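Local coordinates for protein ferredoxin (Thauera aromatica, PDB 1RGV) that carries electrons on two [4Fe-4S] clusters, probably as the electron donor of 4-hydroxybenzoyl-CoA reductase, at residues 37-43 with 71-75; 4-10 with 28-32; 17-21 with 75-79. All blocks are in the same frame, centred on the assembly; numbering follows the deposited sequence.

The three contacts lie beside two iron-sulfur clusters in a small chain with little regular structure. Contact 2 (4-10 with 28-32) lies at one cluster, and its later segment runs into strand 31-32 of the two-stranded antiparallel sheet. Contacts 1 and 3 lie beyond the chain's centre at the other cluster, with their centres about 7 Å apart. Both use helix 68-78 and share Tyr-75. The centre of contact 2 is about 21 Å from that of contact 1 and about 20 Å from that of contact 3. Contact 2 closes before contact 1 opens, while the segments of contacts 2 and 3 alternate. The C-terminal helix is thus brought against two cysteine-bearing loops of one cluster.

Contact 1 of 3, residues 37-43 with 71-75; sequences CSECVGA and LQEKY. With SF4 (iron/sulfur cluster), chain C.
Val-41 and Leu-71 make the apolar centre of this contact. Their side chains cross at about a right angle, and Val-41 CG2 packs against Leu-71 CB. With CG1 of Val-41 anti to the carbonyl carbon (chi1 -47°), CG2 falls between the backbone N and the carbonyl carbon and faces the helix. The methyl groups of Leu-71 reach the turn: CD2 is 3.6 Å from Ser-38 O, and CD1 meets the carboxylate of Glu-39, whose OE2 is hydrogen-bonded to Ala-1 N.

The aromatic part belongs to Tyr-75. Gly-42 lies over one ring face, and its CA makes a CH-pi contact 3.9 Å from the centroid. Ala-43 CB touches Tyr-75 CE1 at 3.8 Å.

The polar link is Lys-74 NZ to Cys-37 O, a hydrogen bond of 3.0 Å. The donor stands above the carbonyl plane. NZ also forms a salt bridge with Glu-66 and a hydrogen bond with Pro-34 O, so three oxygens grip the ammonium group.

On the metal side, Cys-37 SG binds iron FE3 at 2.5 Å and Cys-40 SG binds iron FE4 at 2.5 Å. Residues 38-41 form a type I' turn between the helix and the cluster. Two cysteines three residues apart on a tight loop are typical of a [4Fe-4S] ferredoxin site, here with the C-terminal helix packed against its outer side.

Contact 2 of 3, residues 4-10 with 28-32; sequences INDDCTA and PIYVI. With SF4 (iron/sulfur cluster), chain B.
Cys-8 holds SG anti to its own backbone N (chi1 176°), which sends the sulfur to the cluster and within reach of Tyr-30. Tyr-30 CG is anti to the carbonyl carbon (chi1 -79°), and this lays the ring beside the same cluster. Cys-8 SG binds iron FE3 at 2.5 Å. It also accepts a hydrogen bond of 3.5 Å from Tyr-30 N, nearly straight at 162°. A weak hydrogen bond from Ala-10 N reaches the same sulfur.

Sulfide S1 stands 3.7 Å above the Tyr-30 plane, over the ring centre. Cys-8 SG approaches that ring obliquely. Ala-10 packs against it through CB, which is 3.6 Å from Tyr-30 CE1. The phenol OH is hydrogen-bonded to Asp-12.

This is the ligand loop of a bacterial-type ferredoxin, where a cysteine sulfur receives backbone N-H groups as well as iron. Such bonds are thought to draw charge from the sulfur and so may tune the cluster's potential. An alanine in place of Tyr-30 would be likely to strip sulfide S1 of its aromatic cover and leave Ala-10 CB and Asp-12 without their ring and hydroxyl partners.

Ile-4 lies alongside Tyr-30, pointing the same way, with its CD1 3.6 Å from Tyr-30 CB. It crosses Ile-32 at about a right angle, meeting CG1 of that residue. Ile-29 packs on the loop from segment 28-32. Its CG2 lies against Cys-8 CB at 3.4 Å, while its CD1 reaches Asn-5 O.

Contact 3 of 3, residues 17-21 with 75-79; sequences ECPNE and YDRLH. With SF4 (iron/sulfur cluster), chain C.
Asn-20 reaches out from the cysteine loop, and its amide meets Tyr-75 and Leu-78 of helix 68-78 and His-79 just after it. Its CG is anti to the carbonyl carbon (chi1 -58°), which carries the amide toward the helix. The side chain crosses those of Tyr-75, Leu-78 and His-79, each at about a right angle.

Against Tyr-75 the amide is tilted, with the two planes 46° apart. ND2 comes to 3.7 Å from Tyr-75 CE1 by an oblique approach. Asn-20 OD1 lies 3.7 Å from Leu-78 CD1. This carbonyl oxygen is also hydrogen-bonded to Ser-38 OG, so Asn-20 ties two cluster loops together as well as touching the helix.

The His-79 ring is turned more steeply, 68° from the amide plane. Asn-20 ND2 meets it at the edge, 3.2 Å from His-79 NE2, but the angle is poor for a hydrogen bond. Pro-19 O lies at the same ring edge, 3.2 Å from His-79 CE1. His-79 also packs on the aromatic residue one helical turn back: its CD2 stands above one face of Tyr-75, toward the rim.

The same loop carries a metal ligand. Cys-18 SG binds iron FE1 of the second [4Fe-4S] cluster at 2.4 Å and accepts a hydrogen bond of 3.3 Å from Asn-20 N. Pro-19 follows directly, as in the Cys-Pro pair of bacterial-type ferredoxins, and its CD touches sulfide S3 at 3.7 Å. The contact joins this loop to the C-terminal helix.

Asn-20 therefore works in two directions. Its backbone N-H serves a cluster ligand, which probably eases the negative charge on that sulfur. Its amide meets an aromatic ring, a leucine methyl and a histidine edge, so one residue links the ligand loop to both the Ser-38 loop and the helix.

Contact 1 of 3, residues 37-43 with 71-75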
loop_
_atom_site.group_PDB
_atom_site.type_symbol
_atom_site.label_atom_id
_atom_site.label_comp_id
_atom_site.label_asym_id
_atom_site.label_seq_id
_atom_site.Cartn_x
_atom_site.Cartn_y
_atom_site.Cartn_z
ATOM N N CYS A 37 -1.204 0.249 -5.729
ATOM C CA CYS A 37 -1.548 -0.539 -4.551
ATOM C C CYS A 37 -2.681 -1.519 -4.809
ATOM O O CYS A 37 -3.824 -1.115 -5.011
ATOM C CB CYS A 37 -1.928 0.373 -3.382
ATOM S SG CYS A 37 -2.482 -0.515 -1.897
ATOM N N SER A 38 -2.355 -2.810 -4.793
ATOM C CA SER A 38 -3.345 -3.862 -5.013
ATOM C C SER A 38 -3.718 -4.491 -3.676
ATOM O O SER A 38 -4.348 -5.551 -3.626
ATOM C CB SER A 38 -2.776 -4.946 -5.929
ATOM O OG SER A 38 -1.735 -5.662 -5.283
ATOM N N GLU A 39 -3.319 -3.829 -2.594
ATOM C CA GLU A 39 -3.585 -4.319 -1.248
ATOM C C GLU A 39 -2.916 -5.676 -1.045
ATOM O O GLU A 39 -3.365 -6.495 -0.239
ATOM C CB GLU A 39 -5.097 -4.401 -1.003
ATOM C CG GLU A 39 -5.735 -3.021 -0.878
ATOM C CD GLU A 39 -7.207 -3.068 -0.539
ATOM O OE1 GLU A 39 -7.576 -3.816 0.391
ATOM O OE2 GLU A 39 -7.992 -2.347 -1.196
ATOM N N CYS A 40 -1.830 -5.886 -1.785
ATOM C CA CYS A 40 -1.051 -7.115 -1.734
ATOM C C CYS A 40 -1.716 -8.333 -2.366
ATOM O O CYS A 40 -1.115 -9.410 -2.403
ATOM C CB CYS A 40 -0.655 -7.441 -0.291
ATOM S SG CYS A 40 0.821 -6.572 0.276
ATOM N N VAL A 41 -2.945 -8.186 -2.860
ATOM C CA VAL A 41 -3.611 -9.324 -3.495
ATOM C C VAL A 41 -2.758 -9.693 -4.702
ATOM O O VAL A 41 -2.156 -8.819 -5.333
ATOM C CB VAL A 41 -5.043 -8.988 -3.975
ATOM C CG1 VAL A 41 -5.799 -8.270 -2.876
ATOM C CG2 VAL A 41 -4.995 -8.158 -5.240
ATOM N N GLY A 42 -2.702 -10.978 -5.021
ATOM C CA GLY A 42 -1.885 -11.406 -6.139
ATOM C C GLY A 42 -0.449 -11.573 -5.677
ATOM O O GLY A 42 0.425 -11.954 -6.456
ATOM N N ALA A 43 -0.206 -11.290 -4.398
ATOM C CA ALA A 43 1.128 -11.411 -3.821
ATOM C C ALA A 43 1.096 -12.068 -2.447
ATOM O O ALA A 43 1.843 -13.010 -2.196
ATOM C CB ALA A 43 1.783 -10.043 -3.727
ATOM N N LEU A 71 -8.539 -5.661 -7.855
ATOM C CA LEU A 71 -7.210 -5.639 -7.261
ATOM C C LEU A 71 -6.300 -6.667 -7.923
ATOM O O LEU A 71 -5.162 -6.358 -8.283
ATOM C CB LEU A 71 -7.315 -5.899 -5.757
ATOM C CG LEU A 71 -8.007 -4.781 -4.973
ATOM C CD1 LEU A 71 -8.389 -5.268 -3.588
ATOM C CD2 LEU A 71 -7.083 -3.571 -4.903
ATOM N N GLN A 72 -6.809 -7.884 -8.087
ATOM C CA GLN A 72 -6.046 -8.957 -8.717
ATOM C C GLN A 72 -5.617 -8.517 -10.116
ATOM O O GLN A 72 -4.475 -8.737 -10.529
ATOM C CB GLN A 72 -6.898 -10.227 -8.814
ATOM C CG GLN A 72 -6.207 -11.393 -9.506
ATOM C CD GLN A 72 -4.995 -11.894 -8.746
ATOM O OE1 GLN A 72 -5.115 -12.414 -7.635
ATOM N NE2 GLN A 72 -3.817 -11.740 -9.342
ATOM N N GLU A 73 -6.546 -7.887 -10.831
ATOM C CA GLU A 73 -6.291 -7.406 -12.184
ATOM C C GLU A 73 -5.241 -6.297 -12.202
ATOM O O GLU A 73 -4.409 -6.226 -13.115
ATOM C CB GLU A 73 -7.602 -6.920 -12.809
ATOM C CG GLU A 73 -8.595 -8.053 -13.051
ATOM C CD GLU A 73 -9.954 -7.571 -13.528
ATOM O OE1 GLU A 73 -9.995 -6.711 -14.432
ATOM O OE2 GLU A 73 -10.982 -8.062 -13.005
ATOM N N LYS A 74 -5.277 -5.438 -11.187
ATOM C CA LYS A 74 -4.322 -4.342 -11.081
ATOM C C LYS A 74 -2.926 -4.921 -10.862
ATOM O O LYS A 74 -1.937 -4.424 -11.405
ATOM C CB LYS A 74 -4.689 -3.426 -9.908
ATOM C CG LYS A 74 -3.803 -2.195 -9.798
ATOM C CD LYS A 74 -4.009 -1.446 -8.491
ATOM C CE LYS A 74 -5.431 -0.935 -8.340
ATOM N NZ LYS A 74 -5.567 -0.044 -7.155
ATOM N N TYR A 75 -2.860 -5.982 -10.064
ATOM C CA TYR A 75 -1.600 -6.645 -9.753
ATOM C C TYR A 75 -0.871 -7.095 -11.016
ATOM O O TYR A 75 0.324 -6.832 -11.189
ATOM C CB TYR A 75 -1.848 -7.865 -8.860
ATOM C CG TYR A 75 -0.582 -8.612 -8.519
ATOM C CD1 TYR A 75 0.287 -8.141 -7.535
ATOM C CD2 TYR A 75 -0.215 -9.756 -9.227
ATOM C CE1 TYR A 75 1.490 -8.788 -7.270
ATOM C CE2 TYR A 75 0.986 -10.407 -8.971
ATOM C CZ TYR A 75 1.832 -9.920 -7.995
ATOM O OH TYR A 75 3.020 -10.563 -7.746
HETATM FE FE1 SF4 C . 2.221 -2.184 -1.476
HETATM FE FE2 SF4 C . 1.096 -1.974 1.117
HETATM FE FE3 SF4 C . -0.407 -1.698 -1.154
HETATM FE FE4 SF4 C . 0.659 -4.167 -0.419
HETATM S S1 SF4 C . -0.942 -2.862 0.759
HETATM S S2 SF4 C . 0.477 -3.249 -2.289
HETATM S S3 SF4 C . 2.559 -3.478 0.528
HETATM S S4 SF4 C . 1.141 -0.364 -0.531
#

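Contact 2 of 3, residues 4-10 with 28-32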
loop_
_atom_site.group_PDB
_atom_site.type_symbol
_atom_site.label_atom_id
_atom_site.label_comp_id
_atom_site.label_asym_id
_atom_site.label_seq_id
_atom_site.Cartn_x
_atom_site.Cartn_y
_atom_site.Cartn_z
ATOM N N ILE A 4 -1.794 6.431 3.373
ATOM C CA ILE A 4 -1.120 6.702 4.637
ATOM C C ILE A 4 -1.599 7.937 5.411
ATOM O O ILE A 4 -1.736 9.030 4.856
ATOM C CB ILE A 4 0.400 6.789 4.406
ATOM C CG1 ILE A 4 0.886 5.471 3.788
ATOM C CG2 ILE A 4 1.118 7.092 5.716
ATOM C CD1 ILE A 4 2.322 5.495 3.304
ATOM N N ASN A 5 -1.856 7.721 6.703
ATOM C CA ASN A 5 -2.308 8.750 7.640
ATOM C C ASN A 5 -1.295 9.859 7.763
ATOM O O ASN A 5 -0.261 9.856 7.098
ATOM C CB ASN A 5 -2.477 8.172 9.045
ATOM C CG ASN A 5 -3.887 7.779 9.346
ATOM O OD1 ASN A 5 -4.806 8.109 8.596
ATOM N ND2 ASN A 5 -4.081 7.076 10.461
ATOM N N ASP A 6 -1.594 10.796 8.653
ATOM C CA ASP A 6 -0.697 11.898 8.913
ATOM C C ASP A 6 0.094 11.517 10.160
ATOM O O ASP A 6 0.964 12.259 10.614
ATOM C CB ASP A 6 -1.478 13.183 9.151
ATOM C CG ASP A 6 -0.720 14.407 8.679
ATOM O OD1 ASP A 6 0.466 14.568 9.060
ATOM O OD2 ASP A 6 -1.309 15.208 7.920
ATOM N N ASP A 7 -0.217 10.349 10.715
ATOM C CA ASP A 7 0.490 9.866 11.893
ATOM C C ASP A 7 1.770 9.175 11.453
ATOM O O ASP A 7 2.539 8.673 12.275
ATOM C CB ASP A 7 -0.370 8.887 12.693
ATOM C CG ASP A 7 -1.532 9.563 13.387
ATOM O OD1 ASP A 7 -1.438 10.780 13.663
ATOM O OD2 ASP A 7 -2.534 8.875 13.669
ATOM N N CYS A 8 1.993 9.142 10.145
ATOM C CA CYS A 8 3.190 8.523 9.611
ATOM C C CYS A 8 4.398 9.157 10.302
ATOM O O CYS A 8 4.440 10.370 10.506
ATOM C CB CYS A 8 3.258 8.749 8.100
ATOM S SG CYS A 8 4.758 8.129 7.317
ATOM N N THR A 9 5.371 8.329 10.671
ATOM C CA THR A 9 6.579 8.801 11.342
ATOM C C THR A 9 7.743 8.855 10.358
ATOM O O THR A 9 8.839 9.315 10.688
ATOM C CB THR A 9 6.940 7.869 12.530
ATOM O OG1 THR A 9 5.926 7.980 13.537
ATOM C CG2 THR A 9 8.286 8.241 13.142
ATOM N N ALA A 10 7.493 8.388 9.141
ATOM C CA ALA A 10 8.510 8.376 8.098
ATOM C C ALA A 10 9.702 7.504 8.490
ATOM O O ALA A 10 10.849 7.871 8.242
ATOM C CB ALA A 10 8.973 9.800 7.804
ATOM N N PRO A 28 6.391 15.647 5.401
ATOM C CA PRO A 28 6.564 14.799 6.588
ATOM C C PRO A 28 6.130 13.327 6.500
ATOM O O PRO A 28 6.644 12.492 7.250
ATOM C CB PRO A 28 5.769 15.550 7.647
ATOM C CG PRO A 28 4.612 16.063 6.849
ATOM C CD PRO A 28 5.279 16.596 5.601
ATOM N N ILE A 29 5.195 12.999 5.610
ATOM C CA ILE A 29 4.730 11.613 5.515
ATOM C C ILE A 29 4.925 10.946 4.153
ATOM O O ILE A 29 5.202 11.609 3.152
ATOM C CB ILE A 29 3.231 11.499 5.897
ATOM C CG1 ILE A 29 2.364 12.228 4.863
ATOM C CG2 ILE A 29 3.005 12.076 7.290
ATOM C CD1 ILE A 29 0.869 12.179 5.156
ATOM N N TYR A 30 4.779 9.624 4.131
ATOM C CA TYR A 30 4.925 8.845 2.907
ATOM C C TYR A 30 3.610 8.784 2.133
ATOM O O TYR A 30 2.528 8.908 2.714
ATOM C CB TYR A 30 5.407 7.439 3.249
ATOM C CG TYR A 30 6.893 7.355 3.524
ATOM C CD1 TYR A 30 7.548 8.352 4.252
ATOM C CD2 TYR A 30 7.647 6.270 3.068
ATOM C CE1 TYR A 30 8.914 8.268 4.516
ATOM C CE2 TYR A 30 9.013 6.176 3.332
ATOM C CZ TYR A 30 9.636 7.177 4.055
ATOM O OH TYR A 30 10.979 7.089 4.324
ATOM N N VAL A 31 3.710 8.584 0.821
ATOM C CA VAL A 31 2.533 8.543 -0.041
ATOM C C VAL A 31 2.391 7.251 -0.851
ATOM O O VAL A 31 3.369 6.746 -1.408
ATOM C CB VAL A 31 2.553 9.722 -1.033
ATOM C CG1 VAL A 31 1.208 9.837 -1.725
ATOM C CG2 VAL A 31 2.914 11.011 -0.307
ATOM N N ILE A 32 1.168 6.726 -0.914
ATOM C CA ILE A 32 0.886 5.510 -1.670
ATOM C C ILE A 32 0.212 5.870 -2.993
ATOM O O ILE A 32 -0.657 6.741 -3.039
ATOM C CB ILE A 32 -0.064 4.556 -0.904
ATOM C CG1 ILE A 32 0.671 3.908 0.268
ATOM C CG2 ILE A 32 -0.623 3.495 -1.852
ATOM C CD1 ILE A 32 -0.209 2.975 1.092
HETATM FE FE1 SF4 B . 4.254 3.308 8.919
HETATM FE FE2 SF4 B . 5.641 3.476 6.449
HETATM FE FE3 SF4 B . 4.799 5.693 7.802
HETATM FE FE4 SF4 B . 6.856 4.104 8.790
HETATM S S1 SF4 B . 6.822 5.362 6.769
HETATM S S2 SF4 B . 5.278 5.049 9.769
HETATM S S3 SF4 B . 6.159 2.116 8.064
HETATM S S4 SF4 B . 3.522 4.235 6.922
#

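Contact 3 of 3, residues 17-21 with 75-79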
loop_
_atom_site.group_PDB
_atom_site.type_symbol
_atom_site.label_atom_id
_atom_site.label_comp_id
_atom_site.label_asym_id
_atom_site.label_seq_id
_atom_site.Cartn_x
_atom_site.Cartn_y
_atom_site.Cartn_z
ATOM N N GLU A 17 8.711 -3.948 2.195
ATOM C CA GLU A 17 7.561 -4.831 2.161
ATOM C C GLU A 17 6.717 -4.770 0.901
ATOM O O GLU A 17 6.206 -5.796 0.459
ATOM C CB GLU A 17 6.660 -4.573 3.369
ATOM C CG GLU A 17 7.356 -4.692 4.715
ATOM C CD GLU A 17 8.143 -5.982 4.862
ATOM O OE1 GLU A 17 7.655 -7.033 4.400
ATOM O OE2 GLU A 17 9.244 -5.944 5.451
ATOM N N CYS A 18 6.572 -3.588 0.313
ATOM C CA CYS A 18 5.727 -3.459 -0.873
ATOM C C CYS A 18 6.218 -4.156 -2.138
ATOM O O CYS A 18 7.271 -3.821 -2.678
ATOM C CB CYS A 18 5.466 -1.990 -1.185
ATOM S SG CYS A 18 4.346 -1.775 -2.591
ATOM N N PRO A 19 5.430 -5.128 -2.639
ATOM C CA PRO A 19 5.719 -5.915 -3.840
ATOM C C PRO A 19 5.397 -5.189 -5.144
ATOM O O PRO A 19 5.689 -5.698 -6.226
ATOM C CB PRO A 19 4.837 -7.141 -3.657
ATOM C CG PRO A 19 3.616 -6.551 -3.041
ATOM C CD PRO A 19 4.206 -5.628 -1.983
ATOM N N ASN A 20 4.784 -4.013 -5.044
ATOM C CA ASN A 20 4.417 -3.245 -6.232
ATOM C C ASN A 20 5.069 -1.870 -6.251
ATOM O O ASN A 20 4.721 -1.033 -7.084
ATOM C CB ASN A 20 2.898 -3.061 -6.309
ATOM C CG ASN A 20 2.144 -4.378 -6.321
ATOM O OD1 ASN A 20 0.911 -4.397 -6.406
ATOM N ND2 ASN A 20 2.875 -5.483 -6.235
ATOM N N GLU A 21 6.000 -1.633 -5.331
ATOM C CA GLU A 21 6.681 -0.345 -5.260
ATOM C C GLU A 21 5.657 0.790 -5.288
ATOM O O GLU A 21 5.816 1.774 -6.014
ATOM C CB GLU A 21 7.637 -0.206 -6.443
ATOM C CG GLU A 21 8.649 -1.325 -6.538
ATOM C CD GLU A 21 9.439 -1.275 -7.831
ATOM O OE1 GLU A 21 8.813 -1.400 -8.911
ATOM O OE2 GLU A 21 10.680 -1.110 -7.767
ATOM N N TYR A 75 -2.860 -5.982 -10.064
ATOM C CA TYR A 75 -1.600 -6.645 -9.753
ATOM C C TYR A 75 -0.871 -7.095 -11.016
ATOM O O TYR A 75 0.324 -6.832 -11.189
ATOM C CB TYR A 75 -1.848 -7.865 -8.860
ATOM C CG TYR A 75 -0.582 -8.612 -8.519
ATOM C CD1 TYR A 75 0.287 -8.141 -7.535
ATOM C CD2 TYR A 75 -0.215 -9.756 -9.227
ATOM C CE1 TYR A 75 1.490 -8.788 -7.270
ATOM C CE2 TYR A 75 0.986 -10.407 -8.971
ATOM C CZ TYR A 75 1.832 -9.920 -7.995
ATOM O OH TYR A 75 3.020 -10.563 -7.746
ATOM N N ASP A 76 -1.602 -7.783 -11.891
ATOM C CA ASP A 76 -1.043 -8.293 -13.137
ATOM C C ASP A 76 -0.526 -7.184 -14.050
ATOM O O ASP A 76 0.605 -7.249 -14.542
ATOM C CB ASP A 76 -2.097 -9.121 -13.871
ATOM C CG ASP A 76 -2.664 -10.232 -13.009
ATOM O OD1 ASP A 76 -1.868 -11.034 -12.475
ATOM O OD2 ASP A 76 -3.905 -10.302 -12.869
ATOM N N ARG A 77 -1.354 -6.167 -14.274
ATOM C CA ARG A 77 -0.969 -5.052 -15.129
ATOM C C ARG A 77 0.393 -4.493 -14.718
ATOM O O ARG A 77 1.067 -3.828 -15.504
ATOM C CB ARG A 77 -2.027 -3.944 -15.060
ATOM C CG ARG A 77 -3.447 -4.417 -15.360
ATOM C CD ARG A 77 -4.442 -3.262 -15.580
ATOM N NE ARG A 77 -4.634 -2.416 -14.400
ATOM C CZ ARG A 77 -3.824 -1.421 -14.037
ATOM N NH1 ARG A 77 -2.750 -1.129 -14.765
ATOM N NH2 ARG A 77 -4.086 -0.716 -12.940
ATOM N N LEU A 78 0.802 -4.780 -13.488
ATOM C CA LEU A 78 2.069 -4.283 -12.968
ATOM C C LEU A 78 3.238 -5.242 -13.148
ATOM O O LEU A 78 4.377 -4.809 -13.300
ATOM C CB LEU A 78 1.907 -3.937 -11.487
ATOM C CG LEU A 78 0.944 -2.780 -11.201
ATOM C CD1 LEU A 78 0.490 -2.826 -9.755
ATOM C CD2 LEU A 78 1.628 -1.460 -11.524
ATOM N N HIS A 79 2.961 -6.540 -13.128
ATOM C CA HIS A 79 4.016 -7.539 -13.292
ATOM C C HIS A 79 3.807 -8.352 -14.571
ATOM O O HIS A 79 4.333 -8.009 -15.635
ATOM C CB HIS A 79 4.042 -8.467 -12.076
ATOM C CG HIS A 79 4.292 -7.757 -10.782
ATOM N ND1 HIS A 79 5.495 -7.149 -10.486
ATOM C CD2 HIS A 79 3.489 -7.538 -9.713
ATOM C CE1 HIS A 79 5.420 -6.586 -9.293
ATOM N NE2 HIS A 79 4.212 -6.808 -8.803
HETATM FE FE1 SF4 C . 2.221 -2.184 -1.476
HETATM FE FE2 SF4 C . 1.096 -1.974 1.117
HETATM FE FE3 SF4 C . -0.407 -1.698 -1.154
HETATM FE FE4 SF4 C . 0.659 -4.167 -0.419
HETATM S S1 SF4 C . -0.942 -2.862 0.759
HETATM S S2 SF4 C . 0.477 -3.249 -2.289
HETATM S S3 SF4 C . 2.559 -3.478 0.528
HETATM S S4 SF4 C . 1.141 -0.364 -0.531
#